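Local atomic coordinates of NS3-like protein (Alongshan virus, PDB entry 6M40), a protein that probably hydrolyses nucleoside triphosphates such as ATP and unwinds RNA, the chain here being the helicase part of a longer flavivirus-like polypeptide. Residues A[161-165]-A[294-298]; A[220-226]-A[244-250]; A[261-267]-A[303-309]. All blocks are in the same frame, centred on the assembly; numbering follows the deposited sequence.

Contact 1: residues A[161-165]-A[294-298]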
# COMPACT_ATOMS: atom_id res chain seq x y z
N ARG A 161 -7.54 -7.92 14.66
CA ARG A 161 -6.53 -7.28 15.49
C ARG A 161 -5.81 -6.17 14.72
O ARG A 161 -5.48 -6.34 13.55
CB ARG A 161 -5.51 -8.31 15.99
CG ARG A 161 -5.95 -9.10 17.22
CD ARG A 161 -6.07 -10.60 16.96
NE ARG A 161 -6.78 -11.28 18.04
CZ ARG A 161 -6.20 -11.93 19.04
NH1 ARG A 161 -4.88 -12.02 19.10
NH2 ARG A 161 -6.94 -12.50 19.98
N VAL A 162 -5.57 -5.06 15.41
CA VAL A 162 -4.74 -3.97 14.90
C VAL A 162 -3.74 -3.60 15.99
O VAL A 162 -4.14 -3.27 17.12
CB VAL A 162 -5.57 -2.74 14.49
CG1 VAL A 162 -4.66 -1.52 14.39
CG2 VAL A 162 -6.28 -2.99 13.17
N SER A 163 -2.46 -3.62 15.66
CA SER A 163 -1.40 -3.36 16.62
C SER A 163 -1.11 -1.87 16.69
O SER A 163 -0.77 -1.25 15.67
CB SER A 163 -0.13 -4.12 16.25
OG SER A 163 -0.40 -5.50 16.04
N MSE A 164 -1.24 -1.28 17.87
CA MSE A 164 -0.98 0.14 18.05
C MSE A 164 0.25 0.40 18.93
O MSE A 164 0.44 1.50 19.44
CB MSE A 164 -2.19 0.85 18.67
CG MSE A 164 -3.45 0.84 17.82
SE MSE A 164 -3.44 2.15 16.36
CE MSE A 164 -4.38 3.64 17.20
N ASP A 165 1.10 -0.62 19.10
CA ASP A 165 2.33 -0.48 19.86
C ASP A 165 3.45 0.03 18.97
O ASP A 165 3.45 -0.18 17.76
CB ASP A 165 2.74 -1.81 20.48
CG ASP A 165 1.65 -2.42 21.35
OD1 ASP A 165 0.86 -1.66 21.94
OD2 ASP A 165 1.60 -3.66 21.44
N CYS A 294 -3.67 3.31 11.32
CA CYS A 294 -2.67 2.56 12.08
C CYS A 294 -1.27 2.74 11.51
O CYS A 294 -0.29 2.73 12.25
CB CYS A 294 -3.04 1.08 12.11
SG CYS A 294 -1.80 0.08 12.91
N GLN A 295 -1.16 2.90 10.19
CA GLN A 295 0.13 3.13 9.55
C GLN A 295 0.53 4.59 9.55
O GLN A 295 1.71 4.91 9.71
CB GLN A 295 0.11 2.60 8.11
CG GLN A 295 0.41 1.11 7.99
CD GLN A 295 1.90 0.81 8.05
OE1 GLN A 295 2.34 -0.04 8.82
NE2 GLN A 295 2.69 1.50 7.23
N ARG A 296 -0.45 5.49 9.40
CA ARG A 296 -0.17 6.92 9.52
C ARG A 296 0.31 7.26 10.91
O ARG A 296 1.22 8.08 11.08
CB ARG A 296 -1.43 7.72 9.19
CG ARG A 296 -1.82 7.71 7.72
CD ARG A 296 -3.20 8.34 7.52
NE ARG A 296 -3.39 8.78 6.15
CZ ARG A 296 -4.55 9.18 5.64
NH1 ARG A 296 -5.65 9.17 6.38
NH2 ARG A 296 -4.61 9.58 4.37
N ARG A 297 -0.31 6.68 11.94
CA ARG A 297 0.22 6.81 13.29
C ARG A 297 1.61 6.20 13.39
O ARG A 297 2.55 6.85 13.84
CB ARG A 297 -0.72 6.14 14.29
CG ARG A 297 -0.56 6.62 15.73
CD ARG A 297 -1.53 5.90 16.66
NE ARG A 297 -0.88 4.82 17.40
CZ ARG A 297 -0.66 4.82 18.71
NH1 ARG A 297 -1.05 5.85 19.45
NH2 ARG A 297 -0.05 3.79 19.28
N GLY A 298 1.77 4.97 12.90
CA GLY A 298 3.01 4.24 13.04
C GLY A 298 4.25 4.92 12.50
O GLY A 298 5.31 4.29 12.44
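The guanidinium of Arg297 points NH2 at the backbone O of Met164, across the contact, while NH1 forms a salt bridge with Asp172 on strand 170-175. The modelled length of the NH2 bond is too short to be trusted, and its N-H...O angle of 120° is far from straight, so the bond itself remains doubtful. With CG anti to the backbone N (chi1 -160°) and a bend at chi3 (101°), the arginine leaves the end of helix 290-297 and turns its head toward the loop. Selenomethionine Met164 crosses it at about a right angle: CE sits over one face of the guanidinium, 3.7 Å from Arg297 CD. One helical turn earlier, Cys294 SG lies 3.6 Å from Val162 CG1 and 3.2 Å from Ser163 O, with the selenium of Met164 more distant at 4.3 Å from SG. Residues 295-298 read Gln-Arg-Arg-Gly, the opening of helicase motif VI, and 161-165 belongs to the connection between the two RecA-like domains. The buried arginine head is thus held by its salt bridge to Asp172 and packed under Met164 CE, with the Met164 carbonyl as a possible second polar partner.

Contact 2: residues A[220-226]-A[244-250]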
# COMPACT_ATOMS: atom_id res chain seq x y z
N PRO A 220 6.12 29.26 11.78
CA PRO A 220 7.45 29.47 11.18
C PRO A 220 8.00 28.23 10.48
O PRO A 220 9.13 28.28 9.98
CB PRO A 220 8.31 29.83 12.40
CG PRO A 220 7.66 29.10 13.54
CD PRO A 220 6.18 29.12 13.24
N TYR A 221 7.25 27.14 10.46
CA TYR A 221 7.68 25.92 9.80
C TYR A 221 7.73 26.12 8.29
O TYR A 221 6.93 26.86 7.72
CB TYR A 221 6.73 24.76 10.12
CG TYR A 221 6.65 24.32 11.57
CD1 TYR A 221 7.05 25.14 12.61
CD2 TYR A 221 6.17 23.05 11.89
CE1 TYR A 221 6.97 24.73 13.93
CE2 TYR A 221 6.08 22.62 13.20
CZ TYR A 221 6.48 23.46 14.21
OH TYR A 221 6.40 23.05 15.52
N THR A 222 8.66 25.43 7.63
CA THR A 222 8.70 25.38 6.17
C THR A 222 7.99 24.12 5.70
O THR A 222 8.28 23.02 6.19
CB THR A 222 10.14 25.39 5.64
OG1 THR A 222 10.51 24.09 5.18
CG2 THR A 222 11.12 25.85 6.71
N THR A 223 7.08 24.28 4.74
CA THR A 223 6.22 23.19 4.31
C THR A 223 6.80 22.48 3.09
O THR A 223 7.11 23.11 2.07
CB THR A 223 4.82 23.70 3.97
OG1 THR A 223 4.90 24.60 2.86
CG2 THR A 223 4.21 24.42 5.16
N ILE A 224 6.92 21.16 3.21
CA ILE A 224 7.40 20.28 2.14
C ILE A 224 6.20 19.44 1.73
O ILE A 224 5.78 18.53 2.45
CB ILE A 224 8.59 19.43 2.60
CG1 ILE A 224 9.90 20.00 2.04
CG2 ILE A 224 8.41 17.98 2.21
CD1 ILE A 224 11.15 19.32 2.56
N VAL A 225 5.62 19.75 0.58
CA VAL A 225 4.47 19.00 0.08
C VAL A 225 4.97 17.72 -0.57
O VAL A 225 5.96 17.73 -1.32
CB VAL A 225 3.64 19.85 -0.90
CG1 VAL A 225 2.34 19.15 -1.24
CG2 VAL A 225 3.37 21.22 -0.30
N LEU A 226 4.30 16.61 -0.29
CA LEU A 226 4.67 15.31 -0.84
C LEU A 226 3.43 14.64 -1.40
O LEU A 226 2.53 14.26 -0.64
CB LEU A 226 5.34 14.43 0.21
CG LEU A 226 6.84 14.63 0.46
CD1 LEU A 226 7.31 13.72 1.58
CD2 LEU A 226 7.63 14.37 -0.81
N ARG A 244 13.98 26.38 11.89
CA ARG A 244 12.74 27.05 12.26
C ARG A 244 11.55 26.09 12.27
O ARG A 244 10.53 26.40 12.88
CB ARG A 244 12.45 28.22 11.31
CG ARG A 244 13.47 29.38 11.35
CD ARG A 244 13.65 29.99 12.75
NE ARG A 244 15.05 30.29 13.02
CZ ARG A 244 15.66 30.09 14.18
NH1 ARG A 244 15.00 29.58 15.21
NH2 ARG A 244 16.94 30.40 14.31
N GLY A 245 11.67 24.95 11.61
CA GLY A 245 10.64 23.92 11.66
C GLY A 245 10.28 23.37 10.29
O GLY A 245 10.30 24.08 9.28
N MSE A 246 9.94 22.09 10.26
CA MSE A 246 9.53 21.45 9.01
C MSE A 246 8.14 20.82 9.10
O MSE A 246 7.84 20.11 10.06
CB MSE A 246 10.54 20.37 8.61
CG MSE A 246 9.91 19.25 7.80
SE MSE A 246 11.22 17.94 7.17
CE MSE A 246 10.86 16.52 8.48
N CYS A 247 7.32 21.03 8.08
CA CYS A 247 5.98 20.45 8.04
C CYS A 247 5.78 19.71 6.73
O CYS A 247 5.53 20.32 5.69
CB CYS A 247 4.92 21.53 8.22
SG CYS A 247 3.25 20.88 8.46
N VAL A 248 5.88 18.38 6.79
CA VAL A 248 5.52 17.53 5.66
C VAL A 248 4.01 17.46 5.57
O VAL A 248 3.35 16.94 6.47
CB VAL A 248 6.12 16.13 5.80
CG1 VAL A 248 5.65 15.24 4.66
CG2 VAL A 248 7.64 16.20 5.82
N VAL A 249 3.45 18.01 4.50
CA VAL A 249 2.05 17.81 4.14
C VAL A 249 2.04 16.75 3.05
O VAL A 249 2.57 16.98 1.95
CB VAL A 249 1.38 19.11 3.68
CG1 VAL A 249 -0.13 18.95 3.71
CG2 VAL A 249 1.82 20.27 4.56
N THR A 250 1.45 15.59 3.33
CA THR A 250 1.61 14.43 2.47
C THR A 250 0.27 13.74 2.23
O THR A 250 -0.62 13.75 3.07
CB THR A 250 2.61 13.43 3.08
OG1 THR A 250 2.62 12.21 2.32
CG2 THR A 250 2.26 13.12 4.53
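The aromatic ring of Tyr221 lies with one face against the backbone of Gly245, whose CA is 4.3 Å from the ring centroid and 26° off the ring normal, a CH-pi contact. Cys247 CB meets the same ring at its edge, near the plane, and is 4.2 Å from Tyr221 CB. Gly245, with a positive phi (133°) and no side chain, lets its CA come up to the ring face. Further along, the branched residues of the two strands cross obliquely: Ile224 CG2 approaches Val248 CG2 at 4.1 Å, and Leu226 CD1 reaches Val248 CG1 at 3.8 Å. This face, completed by Thr222, Met246 and Thr250, packs in part on helix 231-237. Thr223, Val225, Cys247 and Val249 point to the other face, where Thr223 and Val249 touch helix 208-216. The ladder that joins the strands runs from Thr222 N to Gly245 O (2.7 Å) to Leu226 N to Val249 O (2.9 Å), five hydrogen bonds with matching residues side by side and strand directions 25° apart. Strand 246-250 also bonds to strand 194-198, which places it inside the sheet. Two parallel neighbours joined through helix 231-237 make a beta-alpha-beta crossover, the repeating element of the RecA-like fold, here in the second such domain of the helicase.

Contact 3: residues A[261-267]-A[303-309]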
# COMPACT_ATOMS: atom_id res chain seq x y z
N ASP A 261 11.27 10.49 9.30
CA ASP A 261 11.61 10.53 10.72
C ASP A 261 11.26 11.89 11.33
O ASP A 261 11.74 12.92 10.86
CB ASP A 261 13.09 10.23 10.92
CG ASP A 261 13.61 10.77 12.24
OD1 ASP A 261 13.15 10.30 13.30
OD2 ASP A 261 14.49 11.66 12.21
N LEU A 262 10.47 11.89 12.41
CA LEU A 262 9.90 13.14 12.91
C LEU A 262 9.30 12.94 14.30
O LEU A 262 9.28 11.84 14.84
CB LEU A 262 8.85 13.66 11.94
CG LEU A 262 8.00 12.57 11.29
CD1 LEU A 262 7.43 11.60 12.32
CD2 LEU A 262 6.87 13.19 10.48
N ASP A 263 8.79 14.04 14.85
CA ASP A 263 8.36 14.10 16.24
C ASP A 263 6.85 14.09 16.45
O ASP A 263 6.41 13.80 17.56
CB ASP A 263 8.94 15.36 16.92
CG ASP A 263 10.46 15.47 16.82
OD1 ASP A 263 11.16 14.46 17.05
OD2 ASP A 263 10.96 16.57 16.53
N ALA A 264 6.05 14.40 15.43
CA ALA A 264 4.59 14.38 15.59
C ALA A 264 3.91 14.18 14.24
O ALA A 264 4.48 14.44 13.18
CB ALA A 264 4.08 15.67 16.25
N VAL A 265 2.64 13.75 14.31
CA VAL A 265 1.82 13.46 13.14
C VAL A 265 0.42 14.02 13.35
O VAL A 265 -0.19 13.77 14.39
CB VAL A 265 1.74 11.94 12.87
CG1 VAL A 265 0.52 11.60 12.02
CG2 VAL A 265 3.01 11.43 12.21
N PHE A 266 -0.08 14.76 12.37
CA PHE A 266 -1.45 15.28 12.39
C PHE A 266 -2.27 14.55 11.34
O PHE A 266 -1.94 14.59 10.15
CB PHE A 266 -1.47 16.79 12.16
CG PHE A 266 -0.92 17.57 13.30
CD1 PHE A 266 0.45 17.76 13.43
CD2 PHE A 266 -1.76 18.08 14.28
CE1 PHE A 266 0.96 18.47 14.49
CE2 PHE A 266 -1.24 18.79 15.34
CZ PHE A 266 0.12 18.99 15.44
N ASP A 267 -3.35 13.89 11.76
CA ASP A 267 -4.13 13.01 10.90
C ASP A 267 -5.46 13.67 10.58
O ASP A 267 -6.28 13.90 11.47
CB ASP A 267 -4.35 11.65 11.56
CG ASP A 267 -4.54 10.52 10.55
OD1 ASP A 267 -4.96 10.78 9.40
OD2 ASP A 267 -4.26 9.36 10.91
N ARG A 303 11.68 5.95 16.19
CA ARG A 303 13.00 6.36 16.66
C ARG A 303 12.95 7.37 17.79
O ARG A 303 14.01 7.79 18.27
CB ARG A 303 13.80 6.95 15.50
CG ARG A 303 13.98 6.04 14.30
CD ARG A 303 15.13 6.54 13.44
NE ARG A 303 14.79 6.59 12.02
CZ ARG A 303 15.45 7.31 11.12
NH1 ARG A 303 16.48 8.06 11.49
NH2 ARG A 303 15.08 7.29 9.85
N ARG A 304 11.77 7.76 18.23
CA ARG A 304 11.63 8.90 19.13
C ARG A 304 10.23 8.91 19.69
O ARG A 304 9.27 8.52 19.00
CB ARG A 304 11.89 10.21 18.39
CG ARG A 304 13.10 10.97 18.83
CD ARG A 304 12.92 12.44 18.51
NE ARG A 304 12.69 12.69 17.09
CZ ARG A 304 13.63 12.59 16.16
NH1 ARG A 304 14.85 12.19 16.48
NH2 ARG A 304 13.34 12.86 14.89
N GLU A 305 10.10 9.37 20.92
CA GLU A 305 8.78 9.75 21.41
C GLU A 305 8.07 10.58 20.34
O GLU A 305 8.70 11.31 19.57
CB GLU A 305 8.89 10.55 22.71
CG GLU A 305 9.68 9.83 23.80
CD GLU A 305 8.84 9.40 24.99
OE1 GLU A 305 7.65 9.78 25.07
OE2 GLU A 305 9.37 8.68 25.86
N GLY A 306 6.76 10.42 20.26
CA GLY A 306 6.00 11.17 19.29
C GLY A 306 4.56 11.30 19.72
O GLY A 306 4.05 10.49 20.50
N GLY A 307 3.91 12.34 19.20
CA GLY A 307 2.52 12.60 19.48
C GLY A 307 1.67 12.40 18.24
O GLY A 307 2.14 12.58 17.12
N TYR A 308 0.42 12.01 18.45
CA TYR A 308 -0.51 11.70 17.37
C TYR A 308 -1.80 12.47 17.58
O TYR A 308 -2.47 12.29 18.61
CB TYR A 308 -0.80 10.20 17.30
CG TYR A 308 -1.80 9.81 16.23
CD1 TYR A 308 -1.52 10.00 14.89
CD2 TYR A 308 -3.03 9.25 16.57
CE1 TYR A 308 -2.42 9.65 13.91
CE2 TYR A 308 -3.95 8.90 15.59
CZ TYR A 308 -3.63 9.10 14.26
OH TYR A 308 -4.53 8.76 13.28
N TYR A 309 -2.16 13.30 16.61
CA TYR A 309 -3.34 14.15 16.67
C TYR A 309 -4.34 13.70 15.61
O TYR A 309 -4.09 13.85 14.41
CB TYR A 309 -2.94 15.61 16.48
CG TYR A 309 -1.95 16.08 17.52
CD1 TYR A 309 -0.58 15.89 17.34
CD2 TYR A 309 -2.38 16.69 18.69
CE1 TYR A 309 0.33 16.32 18.30
CE2 TYR A 309 -1.49 17.11 19.64
CZ TYR A 309 -0.14 16.93 19.45
OH TYR A 309 0.74 17.35 20.42
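Phe266 and Tyr309 turn their rings the same way, each with CG anti to its carbonyl carbon (chi1 -70° and -59°), and this lays them side by side as an offset stack with planes 10° apart and centroids 4.5 Å apart. Tyr308, the preceding residue in its strand, faces the other side of the sheet, and its CG, anti to the backbone N, carries the phenol across to Asp267; there its OH donates to OD2, which lies at the ring edge in its plane. The modelled length of that bond is too short to carry weight. Val265 CG1 touches the ring edge too, 3.9 Å from Tyr308 CD1. Main-chain bonds fix the register: Val265 N to Gly307 O (3.1 Å), Tyr309 N to Val265 O (3.0 Å) and Asp267 N to Tyr309 O (2.8 Å). Ahead of the strands, Arg304 bridges two acids, NH2 to Asp261 OD1 at 3.0 Å and NE to Asp263 OD1, the latter modelled too short for its geometry to be trusted; Asp261, poorly ordered, also pairs with Arg194. Phe266 packs against helix 179-189. Bonded also to strands 194-198 and 170-175 respectively, strands 264-276 and 306-311 form parallel neighbours within the central sheet of the second RecA-like domain.

How the contacts relate
Contacts 2 and 3 belong to one sheet, where strand 194-198 separates 246-250 from 264-276; their centres are 14 Å apart and their nearest atoms about 4 Å, without touching. Contact 1 lies against contact 3, centre to centre about 13 Å: Arg297 CG packs on Tyr308 CG at 3.5 Å, and Arg296 NH1 makes a long, weak ion pair with Asp267 OD1. Contact 2 is more remote, its centre 24 Å from that of contact 1, though nested in the loop that contact 1 closes. Gln295 also touches Glu117 and His119 of the DETH box, so contact 1 faces the cleft where, as in related helicases, ATP probably binds.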